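Local coordinates for putative outer membrane protein (LpxR) (Salmonella typhimurium, PDB 3FID), which removes acyl chains from lipid A as a deacylase of the outer membrane, built on an antiparallel beta-barrel fold, at residues Tyr23-Pro26 against Ala27-Gly31; Asp44-Asp47 against Ala48-Leu51; Gly236-Leu239 against Gln240-Met243. All coordinates share one frame; numbering follows the deposited sequence.

Overall arrangement
Contact 2 lies on one side of the chain's centre and contacts 1 and 3 each lie opposite it, in keeping with a long barrel whose short turns and loops gather at its two ends. The centre of contact 2 is about 39 Å from that of contact 1 and about 44 Å from that of contact 3, whereas the centres of contacts 1 and 3 are about 27 Å apart. No two of them touch. Contact 1 supplies two ligands, His-25 and Asp-29, to one zinc ion and Tyr-23 to a detergent pocket, and contact 2 supplies Asp-44 to another zinc. Contact 3, by contrast, is a loop remote from the metal and detergent sites.

Contact 1. Residues Tyr23-Pro26 against Ala27-Gly31; sequences YGHP and AADRG. With ZN (zinc ion), chain F; CXE (pentaethylene glycol monodecyl ether), chain L.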
loop_
_atom_site.group_PDB
_atom_site.type_symbol
_atom_site.label_atom_id
_atom_site.label_comp_id
_atom_site.label_asym_id
_atom_site.label_seq_id
_atom_site.Cartn_x
_atom_site.Cartn_y
_atom_site.Cartn_z
ATOM N N TYR A 23 4.558 -5.709 15.648
ATOM C CA TYR A 23 5.664 -4.893 15.142
ATOM C C TYR A 23 6.311 -4.008 16.219
ATOM O O TYR A 23 7.278 -3.302 15.951
ATOM C CB TYR A 23 5.185 -4.019 13.946
ATOM C CG TYR A 23 4.725 -4.784 12.730
ATOM C CD1 TYR A 23 5.559 -5.724 12.112
ATOM C CD2 TYR A 23 3.466 -4.567 12.182
ATOM C CE1 TYR A 23 5.138 -6.431 10.979
ATOM C CE2 TYR A 23 3.039 -5.270 11.048
ATOM C CZ TYR A 23 3.882 -6.205 10.454
ATOM O OH TYR A 23 3.433 -6.907 9.318
ATOM N N GLY A 24 5.775 -4.041 17.432
ATOM C CA GLY A 24 6.339 -3.237 18.517
ATOM C C GLY A 24 5.705 -1.864 18.613
ATOM O O GLY A 24 5.168 -1.319 17.625
ATOM N N HIS A 25 5.763 -1.274 19.806
ATOM C CA HIS A 25 5.007 -0.041 19.992
ATOM C C HIS A 25 5.654 1.209 19.346
ATOM O O HIS A 25 4.925 2.107 18.923
ATOM C CB HIS A 25 4.639 0.204 21.479
ATOM C CG HIS A 25 3.540 1.209 21.657
ATOM N ND1 HIS A 25 3.775 2.570 21.736
ATOM C CD2 HIS A 25 2.196 1.054 21.727
ATOM C CE1 HIS A 25 2.618 3.205 21.849
ATOM N NE2 HIS A 25 1.647 2.309 21.847
ATOM N N PRO A 26 7.005 1.295 19.294
ATOM C CA PRO A 26 7.608 2.461 18.632
ATOM C C PRO A 26 7.156 2.705 17.185
ATOM O O PRO A 26 7.014 3.853 16.755
ATOM C CB PRO A 26 9.108 2.131 18.663
ATOM C CG PRO A 26 9.281 1.342 19.958
ATOM C CD PRO A 26 8.041 0.452 19.952
ATOM N N ALA A 27 6.892 1.626 16.454
ATOM C CA ALA A 27 6.394 1.749 15.069
ATOM C C ALA A 27 5.013 2.400 14.976
ATOM O O ALA A 27 4.689 3.059 13.996
ATOM C CB ALA A 27 6.429 0.367 14.351
ATOM N N ALA A 28 4.220 2.235 16.029
ATOM C CA ALA A 28 2.883 2.822 16.125
ATOM C C ALA A 28 2.942 4.282 16.564
ATOM O O ALA A 28 1.979 5.008 16.394
ATOM C CB ALA A 28 2.019 2.025 17.101
ATOM N N ASP A 29 4.083 4.693 17.125
ATOM C CA ASP A 29 4.280 6.055 17.561
ATOM C C ASP A 29 4.585 6.950 16.372
ATOM O O ASP A 29 4.453 8.150 16.473
ATOM C CB ASP A 29 5.435 6.133 18.569
ATOM C CG ASP A 29 5.092 5.462 19.901
ATOM O OD1 ASP A 29 3.932 5.539 20.321
ATOM O OD2 ASP A 29 5.964 4.816 20.528
ATOM N N ARG A 30 5.017 6.364 15.262
ATOM C CA ARG A 30 5.263 7.146 14.049
ATOM C C ARG A 30 3.973 7.387 13.289
ATOM O O ARG A 30 2.937 6.771 13.577
ATOM C CB ARG A 30 6.299 6.459 13.159
ATOM C CG ARG A 30 7.684 6.620 13.791
ATOM C CD ARG A 30 8.777 6.590 12.821
ATOM N NE ARG A 30 8.713 7.599 11.770
ATOM C CZ ARG A 30 9.248 8.814 11.820
ATOM N NH1 ARG A 30 9.136 9.614 10.770
ATOM N NH2 ARG A 30 9.886 9.248 12.898
ATOM N N GLY A 31 4.025 8.287 12.321
ATOM C CA GLY A 31 2.820 8.588 11.584
ATOM C C GLY A 31 3.031 8.777 10.107
ATOM O O GLY A 31 2.178 9.384 9.481
HETATM ZN ZN ZN F . 5.425 3.808 22.032
HETATM C C1 CXE L . 10.632 -16.045 3.739
HETATM C C2 CXE L . 9.131 -16.252 3.870
HETATM C C3 CXE L . 8.438 -14.929 4.158
HETATM C C4 CXE L . 7.836 -14.855 5.553
HETATM C C5 CXE L . 8.236 -13.540 6.223
HETATM C C6 CXE L . 7.039 -12.827 6.854
HETATM C C7 CXE L . 7.478 -12.023 8.057
HETATM C C8 CXE L . 6.321 -11.296 8.696
HETATM C C9 CXE L . 6.496 -11.262 10.203
HETATM C C10 CXE L . 6.639 -9.845 10.756
HETATM O O11 CXE L . 7.460 -9.900 11.920
HETATM C C12 CXE L . 7.753 -8.635 12.520
HETATM C C13 CXE L . 8.864 -7.882 11.793
HETATM O O14 CXE L . 10.138 -8.460 12.088
HETATM C C15 CXE L . 11.231 -7.652 11.638
HETATM O O HOH W 1 8.508 -1.109 16.872
#
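The carbonyl oxygen of His-25 is approached by two amides: Ala-28 N bonds to His-25 O at 3.0 Å, and Asp-29 N reaches the same oxygen weakly at 3.3 Å. Asp-29 N also bonds to Pro-26 O at 3.1 Å, so one amide is shared between two carbonyls of this short turn of helix. One turn of chain is enough to bring His-25 and Asp-29 together on the surface. With its CG anti to the backbone N (chi1 -163°), His-25 brings the end of its ring back toward Asp-29, and His-25 ND1 binds a zinc ion at 2.1 Å. Asp-29 grips the metal through one oxygen, OD2, at 1.9 Å from zinc. The two side chains cross at about a right angle, with the ring and carboxylate planes 63° apart. Zinc joins them, and Asp-29 OD1, the oxygen not bound to the metal, lies against His-25 CE1 at 3.1 Å.

Before the turn, Gly-24 breaks from helix 16-23 with a positive phi, and a water bridges the gap, donating to Tyr-23 O at 2.7 Å and accepting from Ala-27 N. The Tyr-23 ring leads away to the detergent, with CD1 3.7 Å from CXE C12, while its hydroxyl bonds to Leu-272 O. A histidine and an aspartate four residues apart on a short helix thus form a surface zinc site.

Contact 2. Residues Asp44-Asp47 against Ala48-Leu51; sequences DLTD and ASQL. With ZN (zinc ion), chain C.
The hydroxyl of Thr-46 turns back over the chain that follows it: its OG1 sits between the backbone N and the carbonyl carbon (chi1 70°), from where it accepts Ala-48 N at 2.9 Å, the bond of an ST turn. The same oxygen meets a water 2.6 Å away, and this water also bonds to Ser-49 OG, bridging the two hydroxyls across the turn. Ser-49 OG has a further partner in Ser-91 of the next strand.

Opposite Ser-49 the chain carries one residue too many. Leu-45 N bonds to Ser-49 O at 2.8 Å and Thr-46 N makes a weak bond to that oxygen, so two consecutive amides share one carbonyl, as in a classic beta bulge. Beyond it Asp-47 and Ala-48 close a tight hairpin between strands 33-44 and 49-60, probably at the periplasmic end of the barrel, where outer-membrane barrels keep their short turns.

Leu-45 brings its CD1 branch to the backbone and CB of Leu-51, with CD1 only 3.5 Å from Leu-51 CB, tighter than an ordinary carbon contact; its chi2 of 94° lies away from a staggered value. The two leucines cross at a slant on the surface, and Leu-45 also touches Trp-89. Asp-44, which forms an antiparallel non-hydrogen-bonded pair with Gln-50, sends its carboxylate away from the turn. Asp-44 OD1 binds a zinc ion at 2.1 Å, a metal also held by Ser-1.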
loop_
_atom_site.group_PDB
_atom_site.type_symbol
_atom_site.label_atom_id
_atom_site.label_comp_id
_atom_site.label_asym_id
_atom_site.label_seq_id
_atom_site.Cartn_x
_atom_site.Cartn_y
_atom_site.Cartn_z
ATOM N N ASP A 44 -12.137 -10.197 -15.056
ATOM C CA ASP A 44 -11.484 -11.385 -15.610
ATOM C C ASP A 44 -11.717 -11.464 -17.103
ATOM O O ASP A 44 -12.845 -11.635 -17.550
ATOM C CB ASP A 44 -11.946 -12.685 -14.918
ATOM C CG ASP A 44 -13.467 -12.800 -14.790
ATOM O OD1 ASP A 44 -14.170 -11.760 -14.717
ATOM O OD2 ASP A 44 -13.974 -13.959 -14.738
ATOM N N LEU A 45 -10.652 -11.306 -17.878
ATOM C CA LEU A 45 -10.725 -11.525 -19.321
ATOM C C LEU A 45 -10.764 -13.022 -19.659
ATOM O O LEU A 45 -11.447 -13.438 -20.591
ATOM C CB LEU A 45 -9.610 -10.790 -20.054
ATOM C CG LEU A 45 -9.915 -9.293 -20.207
ATOM C CD1 LEU A 45 -9.297 -8.540 -19.068
ATOM C CD2 LEU A 45 -9.372 -8.761 -21.526
ATOM N N THR A 46 -10.045 -13.811 -18.864
ATOM C CA THR A 46 -10.095 -15.257 -18.893
ATOM C C THR A 46 -10.030 -15.709 -17.442
ATOM O O THR A 46 -9.959 -14.870 -16.532
ATOM C CB THR A 46 -8.898 -15.873 -19.654
ATOM O OG1 THR A 46 -7.689 -15.691 -18.899
ATOM C CG2 THR A 46 -8.725 -15.250 -21.031
ATOM N N ASP A 47 -10.070 -17.018 -17.212
ATOM C CA ASP A 47 -9.876 -17.556 -15.860
ATOM C C ASP A 47 -8.474 -17.224 -15.356
ATOM O O ASP A 47 -8.259 -17.145 -14.154
ATOM C CB ASP A 47 -10.095 -19.077 -15.825
ATOM C CG ASP A 47 -11.581 -19.458 -15.822
ATOM O OD1 ASP A 47 -11.886 -20.670 -15.865
ATOM O OD2 ASP A 47 -12.443 -18.549 -15.792
ATOM N N ALA A 48 -7.535 -17.022 -16.274
ATOM C CA ALA A 48 -6.135 -16.783 -15.892
ATOM C C ALA A 48 -5.722 -15.301 -15.738
ATOM O O ALA A 48 -4.699 -15.015 -15.119
ATOM C CB ALA A 48 -5.216 -17.479 -16.857
ATOM N N SER A 49 -6.515 -14.383 -16.305
ATOM C CA SER A 49 -6.074 -13.011 -16.540
ATOM C C SER A 49 -7.102 -11.945 -16.176
ATOM O O SER A 49 -8.273 -12.035 -16.574
ATOM C CB SER A 49 -5.709 -12.837 -18.005
ATOM O OG SER A 49 -4.540 -13.561 -18.353
ATOM N N GLN A 50 -6.633 -10.905 -15.479
ATOM C CA GLN A 50 -7.466 -9.758 -15.125
ATOM C C GLN A 50 -6.907 -8.459 -15.653
ATOM O O GLN A 50 -5.683 -8.298 -15.821
ATOM C CB GLN A 50 -7.562 -9.577 -13.616
ATOM C CG GLN A 50 -8.213 -10.665 -12.856
ATOM C CD GLN A 50 -8.383 -10.290 -11.388
ATOM O OE1 GLN A 50 -7.447 -9.789 -10.729
ATOM N NE2 GLN A 50 -9.574 -10.523 -10.875
ATOM N N LEU A 51 -7.829 -7.535 -15.911
ATOM C CA LEU A 51 -7.521 -6.143 -16.127
ATOM C C LEU A 51 -8.179 -5.345 -15.008
ATOM O O LEU A 51 -9.390 -5.460 -14.811
ATOM C CB LEU A 51 -8.084 -5.678 -17.471
ATOM C CG LEU A 51 -7.746 -4.259 -17.920
ATOM C CD1 LEU A 51 -6.229 -3.963 -18.114
ATOM C CD2 LEU A 51 -8.541 -3.948 -19.181
HETATM ZN ZN ZN C . -15.809 -11.430 -13.417
HETATM O O HOH W 2 -5.580 -15.282 -20.289
#

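Contact 3. Residues Gly236-Leu239 against Gln240-Met243; sequences GKTL and QTKM
Thr-238 and Thr-241 meet hydroxyl to hydroxyl across a tight loop, Thr-238 OG1 donating to Thr-241 OG1 at 2.7 Å. The oxygen of Thr-238 also accepts: Met-243 N points almost straight at it, 3.0 Å from Thr-238 OG1 with an angle of 169° at the hydrogen. One buried hydroxyl therefore ties residue 238 to two points of the returning chain. Its reach depends on a chi1 of 57°, which puts OG1 between the backbone N and the carbonyl carbon, turned toward Thr-241 and Met-243.

The main chain of Thr-238 adds to this grip. Thr-238 N bonds to Met-243 O at 3.0 Å, and Lys-242 N makes a weak bond to Thr-238 O at 3.2 Å. Lys-242 adopts left-handed backbone angles, and there the chain turns back alongside residues 237 and 238, reversing within the loop that joins helix 232-235 to strand 251-263. Flanking this, Lys-237 lays its aliphatic chain over the neighbouring backbone, with CG 3.4 Å from Lys-242 C and CE 3.9 Å from Lys-242 CB; the two ammonium groups stay apart, NZ to NZ 6.1 Å.

A second shell fixes the turn from outside. Asp-135 uses one carboxylate oxygen for Thr-241 OG1 and the other for Gln-240 N, while backbone bonds join Lys-237 to Glu-138 and Leu-239 to Gln-136. Since Thr-241 OG1 accepts from Thr-238, it probably donates to Asp-135, so that the hydroxyls would form a cooperative chain polarised toward the carboxylate.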
loop_
_atom_site.group_PDB
_atom_site.type_symbol
_atom_site.label_atom_id
_atom_site.label_comp_id
_atom_site.label_asym_id
_atom_site.label_seq_id
_atom_site.Cartn_x
_atom_site.Cartn_y
_atom_site.Cartn_z
ATOM N N GLY A 236 11.123 15.650 -2.743
ATOM C CA GLY A 236 10.537 16.886 -3.249
ATOM C C GLY A 236 10.803 18.076 -2.332
ATOM O O GLY A 236 11.142 17.922 -1.162
ATOM N N LYS A 237 10.589 19.272 -2.862
ATOM C CA LYS A 237 10.841 20.499 -2.146
ATOM C C LYS A 237 9.531 21.032 -1.553
ATOM O O LYS A 237 8.489 20.989 -2.211
ATOM C CB LYS A 237 11.450 21.487 -3.155
ATOM C CG LYS A 237 11.998 22.774 -2.585
ATOM C CD LYS A 237 12.495 23.688 -3.724
ATOM C CE LYS A 237 11.441 24.748 -4.073
ATOM N NZ LYS A 237 11.908 25.656 -5.158
ATOM N N THR A 238 9.579 21.536 -0.317
ATOM C CA THR A 238 8.388 22.078 0.367
ATOM C C THR A 238 7.955 23.442 -0.200
ATOM O O THR A 238 8.788 24.184 -0.711
ATOM C CB THR A 238 8.656 22.295 1.863
ATOM O OG1 THR A 238 9.789 23.181 2.014
ATOM C CG2 THR A 238 8.925 20.948 2.583
ATOM N N LEU A 239 6.661 23.768 -0.070
ATOM C CA LEU A 239 6.075 24.977 -0.700
ATOM C C LEU A 239 6.649 26.313 -0.211
ATOM O O LEU A 239 6.938 27.200 -1.019
ATOM C CB LEU A 239 4.556 25.012 -0.482
ATOM C CG LEU A 239 3.653 24.224 -1.415
ATOM C CD1 LEU A 239 2.203 24.370 -0.916
ATOM C CD2 LEU A 239 3.788 24.744 -2.854
ATOM N N GLN A 240 6.811 26.429 1.107
ATOM C CA GLN A 240 7.182 27.678 1.772
ATOM C C GLN A 240 8.616 27.721 2.292
ATOM O O GLN A 240 9.322 28.714 2.077
ATOM C CB GLN A 240 6.244 27.955 2.923
ATOM C CG GLN A 240 4.807 28.148 2.517
ATOM C CD GLN A 240 3.972 28.390 3.725
ATOM O OE1 GLN A 240 4.343 28.007 4.836
ATOM N NE2 GLN A 240 2.841 29.036 3.535
ATOM N N THR A 241 9.059 26.674 2.982
ATOM C CA THR A 241 10.470 26.631 3.414
ATOM C C THR A 241 11.411 26.247 2.284
ATOM O O THR A 241 12.633 26.372 2.423
ATOM C CB THR A 241 10.703 25.707 4.633
ATOM O OG1 THR A 241 10.099 24.419 4.405
ATOM C CG2 THR A 241 10.103 26.315 5.886
ATOM N N LYS A 242 10.863 25.747 1.179
ATOM C CA LYS A 242 11.661 25.395 -0.013
ATOM C C LYS A 242 12.849 24.466 0.254
ATOM O O LYS A 242 13.940 24.660 -0.291
ATOM C CB LYS A 242 12.140 26.660 -0.748
ATOM C CG LYS A 242 11.006 27.485 -1.309
ATOM C CD LYS A 242 11.519 28.722 -2.025
ATOM C CE LYS A 242 10.354 29.498 -2.608
ATOM N NZ LYS A 242 9.361 29.821 -1.540
ATOM N N MET A 243 12.638 23.445 1.077
ATOM C CA MET A 243 13.728 22.518 1.372
ATOM C C MET A 243 13.317 21.092 1.077
ATOM O O MET A 243 12.126 20.794 0.993
ATOM C CB MET A 243 14.185 22.644 2.822
ATOM C CG MET A 243 13.118 22.416 3.866
ATOM S SD MET A 243 13.826 22.404 5.521
ATOM C CE MET A 243 12.352 22.456 6.534
#